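Local atomic coordinates of uncharacterized protein (Parabacteroides merdae ATCC 43184, PDB entry 4OPW), a protein that is of unknown function but, as a member of the putative auto-transporter adhesin (DUF2807) family, may act in cell adhesion. Residues L133-A139 with I155-I161. Numbering follows the deposited sequence.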
# COMPACT_ATOMS: atom_id res chain seq x y z
N LEU A 133 3.07 4.80 -4.57
CA LEU A 133 2.83 4.33 -3.21
C LEU A 133 2.84 5.46 -2.22
O LEU A 133 3.76 6.29 -2.21
CB LEU A 133 3.90 3.30 -2.84
CG LEU A 133 4.15 2.17 -3.87
CD1 LEU A 133 5.28 1.27 -3.41
CD2 LEU A 133 2.89 1.34 -4.11
N ASN A 134 1.79 5.51 -1.40
CA ASN A 134 1.61 6.57 -0.40
C ASN A 134 1.23 5.98 0.92
O ASN A 134 0.31 5.16 1.00
CB ASN A 134 0.52 7.55 -0.87
CG ASN A 134 0.80 8.12 -2.24
OD1 ASN A 134 1.50 9.12 -2.35
ND2 ASN A 134 0.34 7.44 -3.30
N VAL A 135 1.97 6.37 1.97
CA VAL A 135 1.70 5.88 3.32
C VAL A 135 1.50 7.08 4.26
O VAL A 135 2.20 8.09 4.14
CB VAL A 135 2.84 4.93 3.80
CG1 VAL A 135 2.95 4.90 5.33
CG2 VAL A 135 2.65 3.51 3.24
N SER A 136 0.56 6.93 5.21
CA SER A 136 0.39 7.93 6.28
C SER A 136 -0.20 7.23 7.50
O SER A 136 -0.55 6.05 7.42
CB SER A 136 -0.48 9.09 5.82
OG SER A 136 -1.84 8.73 5.72
N GLY A 137 -0.25 7.94 8.63
CA GLY A 137 -0.86 7.45 9.87
C GLY A 137 -0.32 6.12 10.35
O GLY A 137 -1.09 5.27 10.81
N SER A 138 1.01 5.94 10.27
CA SER A 138 1.75 4.77 10.75
C SER A 138 1.35 3.48 10.03
O SER A 138 1.60 2.39 10.56
CB SER A 138 1.61 4.58 12.26
OG SER A 138 2.01 5.74 12.97
N ALA A 139 0.82 3.60 8.79
CA ALA A 139 0.57 2.43 7.97
C ALA A 139 1.91 1.85 7.48
O ALA A 139 2.96 2.52 7.58
CB ALA A 139 -0.35 2.78 6.78
N ILE A 155 5.84 9.12 2.16
CA ILE A 155 5.37 8.89 3.53
C ILE A 155 5.06 10.25 4.14
O ILE A 155 5.88 11.15 4.03
CB ILE A 155 6.37 8.10 4.40
CG1 ILE A 155 6.70 6.71 3.77
CG2 ILE A 155 5.80 7.93 5.86
CD1 ILE A 155 7.73 5.93 4.51
N ASN A 156 3.89 10.39 4.82
CA ASN A 156 3.50 11.62 5.52
C ASN A 156 3.10 11.31 6.95
O ASN A 156 2.32 10.38 7.17
CB ASN A 156 2.36 12.34 4.80
CG ASN A 156 2.85 13.19 3.69
OD1 ASN A 156 3.27 14.33 3.91
ND2 ASN A 156 2.86 12.65 2.49
N GLY A 157 3.68 12.04 7.90
CA GLY A 157 3.40 11.86 9.32
C GLY A 157 4.23 10.76 9.95
O GLY A 157 5.07 11.01 10.81
N SER A 158 4.00 9.52 9.50
CA SER A 158 4.70 8.33 9.99
C SER A 158 4.29 7.14 9.16
O SER A 158 3.24 7.15 8.53
CB SER A 158 4.35 8.06 11.46
OG SER A 158 2.94 7.89 11.59
N GLY A 159 5.09 6.09 9.27
CA GLY A 159 4.83 4.84 8.57
C GLY A 159 6.05 4.34 7.83
O GLY A 159 7.10 4.99 7.85
N THR A 160 5.93 3.15 7.20
CA THR A 160 7.09 2.57 6.52
C THR A 160 6.72 2.00 5.15
O THR A 160 5.59 1.53 4.94
CB THR A 160 7.80 1.47 7.37
OG1 THR A 160 7.02 0.28 7.35
CG2 THR A 160 8.12 1.88 8.80
N ILE A 161 7.69 2.02 4.23
CA ILE A 161 7.56 1.42 2.90
C ILE A 161 8.81 0.57 2.69
O ILE A 161 9.92 1.10 2.68
CB ILE A 161 7.32 2.44 1.75
CG1 ILE A 161 5.98 3.23 1.98
CG2 ILE A 161 7.30 1.70 0.39
CD1 ILE A 161 5.70 4.42 1.01
O HOH W 1 1.97 10.15 1.85
O HOH W 2 -0.16 10.69 9.34
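The flat peptide groups of Val135, Ser158 and Ala139 each present their carbonyl oxygen to an N-H across the contact, but in three different ways. Val135 O takes Asn156 N nearly end-on, at a C=O...N angle of 161° and an N...O distance of 2.9 Å. Thr160 N lies in the plane of the Ala139 carbonyl, 3.1 Å from Ala139 O. Ser138 N, by contrast, stands over a face of the Ser158 carbonyl group, 71° out of its plane, and meets Ser158 O at 3.1 Å rather than on a lone pair. The side-chain amide of Asn156 makes no direct bond across the contact; its ND2 donates to a water that in turn donates to Val135 O, giving this oxygen a second donor.

At the turn, a type I' turn from Ser136 to Ala139, the two hydroxyls meet tip to tip: Ser138 OG and Ser158 OG are 2.7 Å apart and hydrogen-bonded. The Ser158 hydroxyl is brought there by a chi1 of 58°, which sets OG between its own N and C. Ser136 OG turns elsewhere, to Asn115.

On the buried side Val135 spreads its two methyls. CG1 rests against Gly159 CA at 3.7 Å, where no side chain intervenes, while CG2 passes alongside Ile161 CG1 at 3.6 Å. Ile155 CG2 also approaches Val135 CG1, at 4.2 Å, and Met141 and Ala114 also touch Val135.

Val135 thus pairs in parallel with Ile155 of the next strand on one face, while Ile161 reaches it from the strand beyond the corner. Such inward-stacked aliphatic residues and hydrogen-bonded turns of successive coils are characteristic of a right-handed parallel beta-helix, consistent with the pectate-lyase-like clan.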